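Local coordinates for ErfK/YbiS/YcfS/YnhG family protein (Xylanimonas cellulosilytica, PDB 4LPQ) that probably catalyses L,D-transpeptidation (cross-linking) of peptidoglycan during bacterial cell-wall synthesis, here as a piece pairing a putative peptidoglycan-binding domain with the YkuD-type catalytic domain, at residues G31-K36 with M189-D194; A56-D61 with G65-A70; A7-Y10 with G14-G17; D142-S147 with D153-K158; I90-Q95 with T130-F135. All blocks are in the same frame, centred on the assembly; numbering follows the deposited sequence.

Contact 1: residues G31-K36 with M189-D194; sequences GYFILK and MNWLWD
W191 meets F33 where helix 186-196 faces the loop that leaves helix 18-30. Taking the helix in order, M189 contributes a backbone bond, its carbonyl O receiving the backbone N of W193. N190 OD1 accepts from W155 NE1. W191 then carries the contact. Its CB lies 3.6 Å from F33 CE1, and the start of the indole follows, CG being 3.7 Å from F33 CE1. Both aromatic groups have CG anti to the backbone N (chi1 180° in W191, -178° in F33), which carries each ring toward the other segment, and the two slide past one another in opposite directions. The ring planes stand 51° apart, and the centroids of the F33 ring and the W191 five-membered ring are 5.5 Å apart, an oblique pair, neither stacked nor T-shaped. W196 stacks on the indole, and V106 and R107 of strand 104-110 touch it as well. Further on, W193 and D194 meet the hairpin of strands 144-145 and 154-159. With 97 Å² buried, this small, purely apolar touch is an interdomain contact, joining the putative peptidoglycan-binding domain to a helix of the YkuD-type catalytic domain.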
# COMPACT_ATOMS: atom_id res chain seq x y z
N GLY A 31 -11.88 4.80 -1.74
CA GLY A 31 -11.26 3.85 -0.85
C GLY A 31 -9.77 3.74 -0.85
O GLY A 31 -9.19 2.90 -0.18
N TYR A 32 -9.11 4.65 -1.57
CA TYR A 32 -7.66 4.70 -1.55
C TYR A 32 -7.27 5.38 -0.25
O TYR A 32 -7.81 6.42 0.09
CB TYR A 32 -7.14 5.46 -2.78
CG TYR A 32 -7.43 4.63 -4.01
CD1 TYR A 32 -8.67 4.71 -4.66
CD2 TYR A 32 -6.54 3.69 -4.51
CE1 TYR A 32 -8.97 3.91 -5.72
CE2 TYR A 32 -6.85 2.83 -5.56
CZ TYR A 32 -8.09 2.95 -6.19
OH TYR A 32 -8.34 2.14 -7.25
N PHE A 33 -6.35 4.80 0.51
CA PHE A 33 -6.12 5.25 1.88
C PHE A 33 -5.51 6.62 1.93
O PHE A 33 -4.41 6.86 1.43
CB PHE A 33 -5.16 4.28 2.57
CG PHE A 33 -4.91 4.67 4.01
CD1 PHE A 33 -5.87 4.44 4.96
CD2 PHE A 33 -3.83 5.38 4.34
CE1 PHE A 33 -5.69 4.89 6.26
CE2 PHE A 33 -3.62 5.79 5.60
CZ PHE A 33 -4.53 5.58 6.57
N ILE A 34 -6.26 7.52 2.56
CA ILE A 34 -5.88 8.92 2.76
C ILE A 34 -6.77 9.43 3.89
O ILE A 34 -8.01 9.24 3.89
CB ILE A 34 -6.03 9.75 1.46
CG1 ILE A 34 -5.38 11.12 1.60
CG2 ILE A 34 -7.44 9.83 0.95
CD1 ILE A 34 -5.36 11.87 0.25
N LEU A 35 -6.21 10.13 4.81
CA LEU A 35 -6.92 10.63 5.99
C LEU A 35 -7.48 12.04 5.87
O LEU A 35 -8.49 12.36 6.51
CB LEU A 35 -6.00 10.54 7.23
CG LEU A 35 -5.55 9.20 7.67
CD1 LEU A 35 -4.69 9.27 8.90
CD2 LEU A 35 -6.75 8.35 7.93
N LYS A 36 -6.80 12.93 5.10
CA LYS A 36 -7.11 14.37 5.07
C LYS A 36 -7.25 14.87 3.67
O LYS A 36 -6.45 14.56 2.77
CB LYS A 36 -5.92 15.14 5.63
CG LYS A 36 -5.72 15.08 7.10
CD LYS A 36 -4.95 16.30 7.59
CE LYS A 36 -3.60 16.38 6.89
NZ LYS A 36 -2.70 17.07 7.81
N MSE A 189 -0.80 1.29 8.44
CA MSE A 189 -0.64 0.16 9.37
C MSE A 189 -1.51 0.45 10.62
O MSE A 189 -2.18 -0.47 11.10
CB MSE A 189 0.83 -0.02 9.74
CG MSE A 189 1.04 -1.40 10.30
SE MSE A 189 0.91 -2.75 8.84
CE MSE A 189 0.32 -4.27 9.86
N ASN A 190 -1.53 1.68 11.11
CA ASN A 190 -2.32 2.02 12.25
C ASN A 190 -3.79 1.83 11.98
O ASN A 190 -4.54 1.32 12.83
CB ASN A 190 -2.02 3.46 12.73
CG ASN A 190 -0.62 3.65 13.26
OD1 ASN A 190 0.04 2.72 13.72
ND2 ASN A 190 -0.17 4.90 13.21
N TRP A 191 -4.21 2.19 10.78
CA TRP A 191 -5.57 2.00 10.36
C TRP A 191 -5.95 0.51 10.35
O TRP A 191 -7.01 0.11 10.90
CB TRP A 191 -5.88 2.67 9.04
CG TRP A 191 -7.28 2.49 8.57
CD1 TRP A 191 -8.35 3.25 8.96
CD2 TRP A 191 -7.81 1.44 7.74
NE1 TRP A 191 -9.51 2.74 8.39
CE2 TRP A 191 -9.21 1.62 7.65
CE3 TRP A 191 -7.24 0.37 7.05
CZ2 TRP A 191 -10.02 0.75 6.93
CZ3 TRP A 191 -8.03 -0.49 6.34
CH2 TRP A 191 -9.44 -0.30 6.24
N LEU A 192 -5.11 -0.34 9.77
CA LEU A 192 -5.31 -1.78 9.76
C LEU A 192 -5.45 -2.30 11.17
O LEU A 192 -6.36 -3.10 11.42
CB LEU A 192 -4.15 -2.45 9.05
CG LEU A 192 -4.10 -2.26 7.53
CD1 LEU A 192 -2.76 -2.75 6.97
CD2 LEU A 192 -5.25 -2.93 6.83
N TRP A 193 -4.57 -1.91 12.11
CA TRP A 193 -4.62 -2.38 13.46
C TRP A 193 -5.84 -1.92 14.21
O TRP A 193 -6.52 -2.68 14.91
CB TRP A 193 -3.37 -1.99 14.22
CG TRP A 193 -2.19 -2.81 14.13
CD1 TRP A 193 -1.28 -2.83 13.06
CD2 TRP A 193 -1.63 -3.64 15.16
NE1 TRP A 193 -0.23 -3.63 13.38
CE2 TRP A 193 -0.39 -4.15 14.65
CE3 TRP A 193 -1.99 -3.98 16.43
CZ2 TRP A 193 0.46 -4.93 15.38
CZ3 TRP A 193 -1.17 -4.77 17.15
CH2 TRP A 193 0.07 -5.22 16.65
N ASP A 194 -6.06 -0.60 14.18
CA ASP A 194 -6.86 0.09 15.21
C ASP A 194 -8.26 0.45 14.77
O ASP A 194 -9.12 0.58 15.57
CB ASP A 194 -6.14 1.34 15.70
CG ASP A 194 -4.80 1.11 16.32
OD1 ASP A 194 -4.57 0.01 16.86
OD2 ASP A 194 -3.97 2.07 16.21

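Contact 2: residues A56-D61 with G65-A70; sequences AGLYRD and GPQTQA
Inside the putative peptidoglycan-binding domain, the loop that follows helix 43-56 folds back on the first turn of helix 66-74, with L58 reaching across to Q67 and T68. G57, at positive phi in a Schellman motif, follows the earlier helix, and L58 comes next, its CB toward the later one. The two methyls of L58 divide the work. CD2 lies against the amide end of Q67, 3.7 Å from Q67 CD, while CD1 comes to 3.6 Å from T68 OG1. Q67 has its CG anti to the backbone N (chi1 -171°) and stays extended beyond it, which brings the amide across the leucine's CD2 methyl. Cutting L58 back to an alanine is likely to open a gap between loop and helix and leave the Q67 amide without the methyl it rests on. A water completes the join: it accepts from Y59 N at 2.9 Å and donates to Q67 OE1 at 2.8 Å. T68 OG1 has its own partner in Q53 NE2 of helix 43-56, so the methyl beside it does not cost that hydroxyl its bond. The chemistry is thus divided, with van der Waals contact from one leucine and a single water relaying between the Y59 backbone and the solvent-exposed Q67 amide.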
# COMPACT_ATOMS: atom_id res chain seq x y z
N ALA A 56 -4.83 1.08 -11.16
CA ALA A 56 -5.39 1.34 -12.46
C ALA A 56 -4.43 0.90 -13.58
O ALA A 56 -4.80 1.05 -14.77
CB ALA A 56 -5.78 2.81 -12.59
N GLY A 57 -3.23 0.48 -13.28
CA GLY A 57 -2.28 0.06 -14.29
C GLY A 57 -1.56 1.18 -15.03
O GLY A 57 -1.15 0.96 -16.17
N LEU A 58 -1.49 2.35 -14.39
CA LEU A 58 -0.93 3.53 -15.01
C LEU A 58 0.49 3.75 -14.60
O LEU A 58 0.96 3.24 -13.58
CB LEU A 58 -1.77 4.73 -14.57
CG LEU A 58 -3.23 4.58 -14.89
CD1 LEU A 58 -3.94 5.74 -14.38
CD2 LEU A 58 -3.46 4.35 -16.40
N TYR A 59 1.21 4.53 -15.40
CA TYR A 59 2.59 4.85 -15.09
C TYR A 59 2.65 5.53 -13.72
O TYR A 59 1.88 6.45 -13.42
CB TYR A 59 3.14 5.80 -16.19
CG TYR A 59 4.62 6.05 -16.17
CD1 TYR A 59 5.52 5.09 -16.57
CD2 TYR A 59 5.09 7.26 -15.79
CE1 TYR A 59 6.87 5.39 -16.57
CE2 TYR A 59 6.41 7.57 -15.82
CZ TYR A 59 7.31 6.64 -16.20
OH TYR A 59 8.66 6.96 -16.23
N ARG A 60 3.55 5.03 -12.87
CA ARG A 60 3.52 5.38 -11.45
C ARG A 60 4.38 6.60 -11.20
O ARG A 60 5.37 6.56 -10.50
CB ARG A 60 3.99 4.21 -10.64
CG ARG A 60 3.20 2.90 -10.86
CD ARG A 60 3.93 1.70 -10.28
NE ARG A 60 3.20 0.50 -10.63
CZ ARG A 60 3.60 -0.75 -10.29
NH1 ARG A 60 4.59 -0.93 -9.45
NH2 ARG A 60 2.91 -1.81 -10.70
N ASP A 61 4.00 7.74 -11.65
CA ASP A 61 4.74 8.98 -11.54
C ASP A 61 4.20 10.00 -10.55
O ASP A 61 4.89 11.03 -10.30
CB ASP A 61 4.94 9.64 -12.90
CG ASP A 61 3.62 10.08 -13.55
OD1 ASP A 61 2.56 10.04 -12.88
OD2 ASP A 61 3.63 10.48 -14.75
N GLY A 65 -2.19 13.51 -14.54
CA GLY A 65 -2.44 14.06 -15.86
C GLY A 65 -3.71 13.51 -16.46
O GLY A 65 -4.55 12.90 -15.81
N PRO A 66 -3.84 13.72 -17.78
CA PRO A 66 -5.12 13.37 -18.45
C PRO A 66 -5.55 11.89 -18.25
O PRO A 66 -6.73 11.59 -17.97
CB PRO A 66 -4.81 13.68 -19.93
CG PRO A 66 -3.90 14.88 -19.84
CD PRO A 66 -3.01 14.56 -18.66
N GLN A 67 -4.60 10.94 -18.39
CA GLN A 67 -4.95 9.55 -18.27
C GLN A 67 -5.35 9.16 -16.86
O GLN A 67 -6.31 8.38 -16.66
CB GLN A 67 -3.82 8.71 -18.80
CG GLN A 67 -4.15 7.23 -18.94
CD GLN A 67 -3.01 6.38 -19.42
OE1 GLN A 67 -1.87 6.68 -19.23
NE2 GLN A 67 -3.37 5.26 -20.00
N THR A 68 -4.59 9.63 -15.88
CA THR A 68 -4.95 9.38 -14.49
C THR A 68 -6.29 9.97 -14.12
O THR A 68 -7.12 9.33 -13.48
CB THR A 68 -3.80 9.78 -13.52
OG1 THR A 68 -2.62 9.07 -13.81
CG2 THR A 68 -4.19 9.51 -12.09
N GLN A 69 -6.55 11.18 -14.60
CA GLN A 69 -7.82 11.82 -14.35
C GLN A 69 -8.96 11.01 -14.95
O GLN A 69 -10.00 10.89 -14.34
CB GLN A 69 -7.81 13.25 -14.92
CG GLN A 69 -9.08 13.98 -14.70
CD GLN A 69 -9.25 14.32 -13.25
OE1 GLN A 69 -8.32 14.78 -12.59
NE2 GLN A 69 -10.45 14.13 -12.76
N ALA A 70 -8.76 10.46 -16.15
CA ALA A 70 -9.78 9.64 -16.73
C ALA A 70 -10.13 8.44 -15.87
O ALA A 70 -11.30 8.08 -15.71
CB ALA A 70 -9.41 9.22 -18.15
O HOH W 1 0.27 5.25 -18.09

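Contact 3: residues A7-Y10 with G14-G17; sequences APQY and GSTG
Q9 reaches from the N-terminal arm to the loop that leads into helix 18-30, and its amide meets S15 and T16. The polar part is modest. Q9 NE2 donates to T16 O over 3.5 Å, a weak hydrogen bond by its length although the N-H points well at the oxygen (165°). Water reinforces it: one molecule donates to Q9 OE1 at 2.9 Å and, more weakly, to T16 O at 3.4 Å. Both ends of the glutamine amide are therefore tied to the same carbonyl, one directly and the other through water. The van der Waals part lies between Q9 and S15, where Q9 NE2 sits 3.6 Å from S15 CB and Q9 CD is 3.9 Å from S15 OG. Q9 gets there because its CG is anti to the backbone N (chi1 166°) and its chain continues extended, which spends the full length of the residue on the crossing. The same side chain also rests on E19 and V20 of the helix. Stronger polar partners lie elsewhere: S15 OG bonds to Q12 O, and T16 OG1, in one of its two conformers, to D40 and the carbonyl of G39. G17 stands at the N-cap position of helix 18-30. At this exposed edge, a long direct bond and a water bridge suggest a weak tether for the arm, one that solvent could readily compete with.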
# COMPACT_ATOMS: atom_id res chain seq x y z
N ALA A 7 -1.17 26.82 -18.13
CA ALA A 7 -1.96 25.66 -18.52
C ALA A 7 -2.39 25.10 -17.24
O ALA A 7 -2.06 25.63 -16.20
CB ALA A 7 -1.21 24.63 -19.31
N PRO A 8 -3.18 23.97 -17.39
CA PRO A 8 -3.73 23.52 -16.14
C PRO A 8 -2.65 22.99 -15.24
O PRO A 8 -1.56 22.75 -15.65
CB PRO A 8 -4.71 22.44 -16.54
CG PRO A 8 -4.13 21.82 -17.71
CD PRO A 8 -3.67 22.99 -18.48
N GLN A 9 -3.01 22.85 -14.01
CA GLN A 9 -2.21 22.17 -13.05
C GLN A 9 -2.53 20.73 -13.20
O GLN A 9 -3.67 20.34 -13.28
CB GLN A 9 -2.58 22.58 -11.63
CG GLN A 9 -1.97 21.64 -10.57
CD GLN A 9 -2.41 21.87 -9.16
OE1 GLN A 9 -3.39 21.33 -8.72
NE2 GLN A 9 -1.70 22.73 -8.46
N TYR A 10 -1.51 19.92 -13.17
CA TYR A 10 -1.73 18.54 -12.95
C TYR A 10 -1.30 18.29 -11.51
O TYR A 10 -0.19 18.53 -11.19
CB TYR A 10 -0.91 17.74 -13.95
CG TYR A 10 -1.22 18.10 -15.40
CD1 TYR A 10 -2.46 17.90 -15.93
CD2 TYR A 10 -0.29 18.68 -16.19
CE1 TYR A 10 -2.74 18.23 -17.24
CE2 TYR A 10 -0.57 19.03 -17.49
CZ TYR A 10 -1.79 18.77 -18.00
OH TYR A 10 -2.07 19.13 -19.28
N GLY A 14 3.76 18.50 -3.97
CA GLY A 14 4.08 19.90 -3.77
C GLY A 14 2.96 20.80 -4.22
O GLY A 14 2.99 21.99 -3.90
N SER A 15 2.07 20.31 -5.05
CA SER A 15 0.94 21.14 -5.50
C SER A 15 0.03 21.50 -4.32
O SER A 15 -0.11 20.73 -3.33
CB SER A 15 0.06 20.34 -6.50
OG SER A 15 0.70 20.02 -7.71
N THR A 16 -0.69 22.62 -4.48
CA THR A 16 -1.75 22.99 -3.54
C THR A 16 -2.90 23.62 -4.31
O THR A 16 -2.74 24.14 -5.44
CB THR A 16 -1.15 24.04 -2.56
OG1 THR A 16 -1.95 24.26 -1.39
CG2 THR A 16 -1.12 25.36 -3.22
N GLY A 17 -4.05 23.55 -3.69
CA GLY A 17 -5.19 24.21 -4.27
C GLY A 17 -6.43 23.33 -4.40
O GLY A 17 -6.43 22.18 -4.02
O HOH W 2 -5.26 23.25 -7.50

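Contact 4: residues D142-S147 with D153-K158; sequences DGMHSS and DMWRPK
R156 and D142 pair beside the hairpin of strands 144-145 and 154-159, and the arginine can be followed outward. Its CB leads to CG, placed anti to the carbonyl carbon (chi1 -52°) and 3.4 Å above the plane of the W155 ring, near the rim. CD passes 3.7 Å from D142 OD1. The chain bends at chi3, and NE reaches that same oxygen at 2.8 Å, with NH2 at 3.2 Å from D142 OD1; both hydrogen bonds are weak in angle but form a salt bridge at the guanidinium edge, the two planar groups 19° apart. At the tip, NH2 also bridges to D194 and NH1 bonds to N190, both on helix 186-196. A leucine in place of R156 would probably leave D142 and D194 without their counter-charge and loosen the hairpin from that helix. Backbone bonds hold the strands: R156 N to G143 O, and the H145-M154 hydrogen-bonded pair in both directions. In the neighbouring non-hydrogen-bonded pair, M144 lies crosswise to W155, its selenium at the ring edge in a Met-aromatic contact, 5.4 Å from the six-membered centroid. On the face of H145 and M154, M154 CE packs 3.7 Å from S147 CB. M154 also touches H167 and C181, the predicted acid-base and nucleophile, so this antiparallel beta hairpin flanks the probable active site of the YkuD-type catalytic domain.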
# COMPACT_ATOMS: atom_id res chain seq x y z
N ASP A 142 3.35 -5.10 18.66
CA ASP A 142 2.71 -3.81 18.68
C ASP A 142 3.59 -2.67 19.11
O ASP A 142 3.37 -2.04 20.15
CB ASP A 142 1.46 -3.83 19.59
CG ASP A 142 0.58 -2.61 19.48
OD1 ASP A 142 0.80 -1.79 18.57
OD2 ASP A 142 -0.38 -2.55 20.33
N GLY A 143 4.50 -2.32 18.25
CA GLY A 143 5.51 -1.23 18.41
C GLY A 143 6.55 -1.37 17.29
O GLY A 143 6.32 -2.01 16.23
N MSE A 144 7.69 -0.73 17.45
CA MSE A 144 8.78 -0.72 16.52
C MSE A 144 9.71 -1.92 16.82
O MSE A 144 10.27 -2.00 17.94
CB MSE A 144 9.47 0.67 16.65
CG MSE A 144 10.43 0.78 15.50
SE MSE A 144 9.66 1.09 13.75
CE MSE A 144 9.35 2.97 13.75
N HIS A 145 9.91 -2.82 15.86
CA HIS A 145 10.73 -4.03 16.05
C HIS A 145 11.73 -4.32 14.98
O HIS A 145 11.51 -3.97 13.82
CB HIS A 145 9.77 -5.23 16.15
CG HIS A 145 9.04 -5.24 17.47
ND1 HIS A 145 7.83 -4.64 17.79
CD2 HIS A 145 9.43 -5.85 18.61
CE1 HIS A 145 7.54 -4.83 19.09
NE2 HIS A 145 8.48 -5.61 19.57
N SER A 146 12.78 -5.01 15.29
CA SER A 146 13.78 -5.42 14.34
C SER A 146 13.25 -6.64 13.58
O SER A 146 12.26 -7.27 14.01
CB SER A 146 15.07 -5.78 15.04
OG SER A 146 14.88 -6.86 15.90
N SER A 147 13.90 -6.94 12.46
CA SER A 147 13.60 -8.06 11.60
C SER A 147 14.79 -8.91 11.29
O SER A 147 15.85 -8.31 10.99
CB SER A 147 13.00 -7.55 10.30
OG SER A 147 12.78 -8.59 9.35
N ASP A 153 13.96 -1.24 10.87
CA ASP A 153 12.93 -1.66 11.81
C ASP A 153 11.55 -1.61 11.12
O ASP A 153 11.32 -0.90 10.13
CB ASP A 153 12.91 -0.79 13.06
CG ASP A 153 14.13 -0.99 13.95
OD1 ASP A 153 14.74 -2.08 14.02
OD2 ASP A 153 14.46 -0.01 14.60
N MSE A 154 10.64 -2.34 11.70
CA MSE A 154 9.31 -2.51 11.22
C MSE A 154 8.35 -1.94 12.26
O MSE A 154 8.39 -2.25 13.45
CB MSE A 154 8.95 -4.01 11.11
CG MSE A 154 9.84 -4.71 10.09
SE MSE A 154 9.26 -6.62 9.74
CE MSE A 154 9.50 -7.17 11.49
N TRP A 155 7.39 -1.14 11.79
CA TRP A 155 6.34 -0.56 12.65
C TRP A 155 5.12 -1.44 12.73
O TRP A 155 4.47 -1.68 11.69
CB TRP A 155 5.97 0.87 12.17
CG TRP A 155 4.89 1.49 12.99
CD1 TRP A 155 3.63 1.78 12.56
CD2 TRP A 155 4.98 1.93 14.34
NE1 TRP A 155 2.93 2.39 13.60
CE2 TRP A 155 3.75 2.49 14.69
CE3 TRP A 155 6.00 1.87 15.33
CZ2 TRP A 155 3.50 2.95 15.97
CZ3 TRP A 155 5.73 2.28 16.58
CH2 TRP A 155 4.50 2.85 16.90
N ARG A 156 4.81 -1.97 13.90
CA ARG A 156 3.63 -2.76 14.14
C ARG A 156 3.48 -3.91 13.15
O ARG A 156 2.40 -4.06 12.55
CB ARG A 156 2.43 -1.85 14.26
CG ARG A 156 2.55 -0.69 15.25
CD ARG A 156 1.27 0.10 15.38
NE ARG A 156 0.25 -0.56 16.14
CZ ARG A 156 -0.95 -0.09 16.27
NH1 ARG A 156 -1.37 0.92 15.55
NH2 ARG A 156 -1.79 -0.67 17.15
N PRO A 157 4.50 -4.77 13.05
CA PRO A 157 4.35 -5.93 12.13
C PRO A 157 3.25 -6.92 12.55
O PRO A 157 3.11 -7.24 13.71
CB PRO A 157 5.74 -6.53 12.19
CG PRO A 157 6.27 -6.19 13.57
CD PRO A 157 5.79 -4.79 13.78
N LYS A 158 2.62 -7.39 11.49
CA LYS A 158 1.70 -8.49 11.54
C LYS A 158 2.28 -9.64 10.69
O LYS A 158 2.45 -9.47 9.45
CB LYS A 158 0.34 -8.14 11.05
CG LYS A 158 -0.35 -7.15 11.94
CD LYS A 158 -1.71 -7.27 12.03
CE LYS A 158 -2.38 -6.27 12.91
NZ LYS A 158 -3.30 -6.84 13.94
O HOH W 3 13.14 -0.95 17.50

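Contact 5: residues I90-Q95 with T130-F135; sequences IDLDKQ and TPRGDF
L92 points at R132 and T130 from the tight turn between antiparallel strands 86-91 and 96-101, part of the main beta sheet of the YkuD-type catalytic domain. The leucine and the arginine cross at a slant. L92 CD1 lies over the centre of one guanidinium face, 3.7 Å above its plane, and it also touches the aliphatic part, 3.6 Å from R132 CG. R132 runs extended from CG to NE, and the turn at its last torsion sets the guanidinium face against L92 CD1. The other branch, L92 CD2, goes to T130, 4.0 Å from its CG2 methyl, while T130 OG1 turns to G180 and G114. T130 stands about 7 Å from C181, the predicted nucleophile, measured between side chains.

D93 approaches R132 quite differently, at about a right angle and at the edge of the guanidinium. R132 NH1 donates to D93 OD1 in a salt bridge of 3.3 Å, the N-H...O angle 154°. The bond lies near the guanidinium plane but reaches the oxygen from above the carboxylate plane, and the two planes are 55° apart. NH1 also forms a salt bridge with Y207 OXT of the C-terminal carboxylate, its stronger partner, so R132 probably helps balance both charges.

Within the turn itself, D91 OD1 accepts from K94 N, an Asx motif that ties D91 to the backbone three residues on. Q95 bonds back to L92: Q95 NE2 donates to a lone pair of L92 O at 2.8 Å, nearly straight at 173°, with L92 O close to the plane of the Q95 amide.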
# COMPACT_ATOMS: atom_id res chain seq x y z
N ILE A 90 -2.72 -9.08 -1.20
CA ILE A 90 -1.59 -8.33 -1.64
C ILE A 90 -1.32 -8.75 -3.08
O ILE A 90 -0.99 -9.89 -3.41
CB ILE A 90 -0.38 -8.62 -0.71
CG1 ILE A 90 -0.73 -8.19 0.76
CG2 ILE A 90 0.83 -7.86 -1.25
CD1 ILE A 90 0.13 -8.67 1.84
N ASP A 91 -1.51 -7.76 -3.97
CA ASP A 91 -1.29 -7.88 -5.39
C ASP A 91 0.12 -7.53 -5.69
O ASP A 91 0.48 -6.34 -5.68
CB ASP A 91 -2.33 -7.05 -6.17
CG ASP A 91 -2.21 -7.21 -7.67
OD1 ASP A 91 -1.10 -7.51 -8.19
OD2 ASP A 91 -3.28 -7.01 -8.32
N LEU A 92 0.98 -8.53 -5.88
CA LEU A 92 2.41 -8.31 -6.07
C LEU A 92 2.75 -7.62 -7.36
O LEU A 92 3.67 -6.81 -7.41
CB LEU A 92 3.19 -9.59 -5.87
CG LEU A 92 3.06 -10.24 -4.49
CD1 LEU A 92 3.69 -11.59 -4.50
CD2 LEU A 92 3.65 -9.30 -3.42
N ASP A 93 1.99 -7.88 -8.44
CA ASP A 93 2.23 -7.20 -9.70
C ASP A 93 1.93 -5.71 -9.60
O ASP A 93 2.67 -4.85 -10.11
CB ASP A 93 1.42 -7.81 -10.83
CG ASP A 93 1.92 -9.19 -11.24
OD1 ASP A 93 2.95 -9.72 -10.72
OD2 ASP A 93 1.20 -9.78 -12.07
N LYS A 94 0.83 -5.36 -8.97
CA LYS A 94 0.41 -3.98 -8.81
C LYS A 94 1.03 -3.28 -7.61
O LYS A 94 1.02 -2.05 -7.52
CB LYS A 94 -1.11 -3.84 -8.78
CG LYS A 94 -1.76 -4.25 -10.09
CD LYS A 94 -3.26 -3.98 -10.09
CE LYS A 94 -3.87 -4.18 -11.49
NZ LYS A 94 -5.32 -3.86 -11.52
N GLN A 95 1.60 -4.04 -6.68
CA GLN A 95 2.23 -3.50 -5.49
C GLN A 95 1.22 -2.70 -4.64
O GLN A 95 1.49 -1.57 -4.19
CB GLN A 95 3.47 -2.69 -5.84
CG GLN A 95 4.62 -3.53 -6.44
CD GLN A 95 5.35 -4.28 -5.35
OE1 GLN A 95 6.03 -3.68 -4.51
NE2 GLN A 95 5.06 -5.58 -5.27
N THR A 130 8.97 -12.34 -2.04
CA THR A 130 7.79 -12.41 -1.19
C THR A 130 6.98 -13.57 -1.61
O THR A 130 6.70 -13.71 -2.83
CB THR A 130 6.98 -11.11 -1.36
OG1 THR A 130 7.80 -9.99 -0.92
CG2 THR A 130 5.70 -11.13 -0.57
N PRO A 131 6.59 -14.42 -0.68
CA PRO A 131 5.91 -15.60 -1.14
C PRO A 131 4.48 -15.35 -1.58
O PRO A 131 3.79 -14.53 -1.02
CB PRO A 131 5.87 -16.52 0.10
CG PRO A 131 6.04 -15.60 1.24
CD PRO A 131 6.84 -14.44 0.75
N ARG A 132 4.07 -16.04 -2.60
CA ARG A 132 2.73 -16.10 -3.08
C ARG A 132 2.02 -17.25 -2.38
O ARG A 132 2.61 -18.31 -2.11
CB ARG A 132 2.64 -16.31 -4.59
CG ARG A 132 3.04 -15.08 -5.33
CD ARG A 132 3.20 -15.24 -6.85
NE ARG A 132 4.18 -14.17 -7.28
CZ ARG A 132 4.10 -12.97 -7.95
NH1 ARG A 132 3.02 -12.22 -8.61
NH2 ARG A 132 5.26 -12.38 -7.93
N GLY A 133 0.76 -17.05 -2.05
CA GLY A 133 -0.02 -18.06 -1.38
C GLY A 133 -1.02 -17.55 -0.42
O GLY A 133 -1.38 -16.40 -0.44
N ASP A 134 -1.58 -18.52 0.36
CA ASP A 134 -2.71 -18.25 1.18
C ASP A 134 -2.30 -18.52 2.64
O ASP A 134 -2.13 -19.70 2.98
CB ASP A 134 -3.79 -19.18 0.71
CG ASP A 134 -5.12 -18.77 0.97
OD1 ASP A 134 -5.40 -18.12 1.94
OD2 ASP A 134 -6.02 -19.26 0.15
N PHE A 135 -2.13 -17.46 3.39
CA PHE A 135 -1.51 -17.50 4.70
C PHE A 135 -2.43 -16.86 5.73
O PHE A 135 -3.61 -16.53 5.41
CB PHE A 135 -0.16 -16.76 4.67
CG PHE A 135 0.75 -17.30 3.67
CD1 PHE A 135 1.41 -18.49 3.82
CD2 PHE A 135 1.05 -16.60 2.46
CE1 PHE A 135 2.24 -19.01 2.82
CE2 PHE A 135 1.91 -17.12 1.53
CZ PHE A 135 2.51 -18.33 1.70

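Contact 3 comes first along the chain and touches contact 2 where Y10 packs on G65 and P66, their centres 16 Å apart. Contact 1 closes a long loop that encloses contacts 2, 5 and 4 in that order, and it reaches from the putative peptidoglycan-binding domain to the catalytic one. A second bridge between domains runs from contact 2 to contact 5, through R60 NH2 and the carbonyl of D93. Contacts 4 and 5, centres 20 Å apart, share a sheet in which strands 133-140 and 154-159 are neighbours, and contacts 1 and 4, centres 17 Å apart, touch through helix 186-196. The two domains are thus joined at separate places.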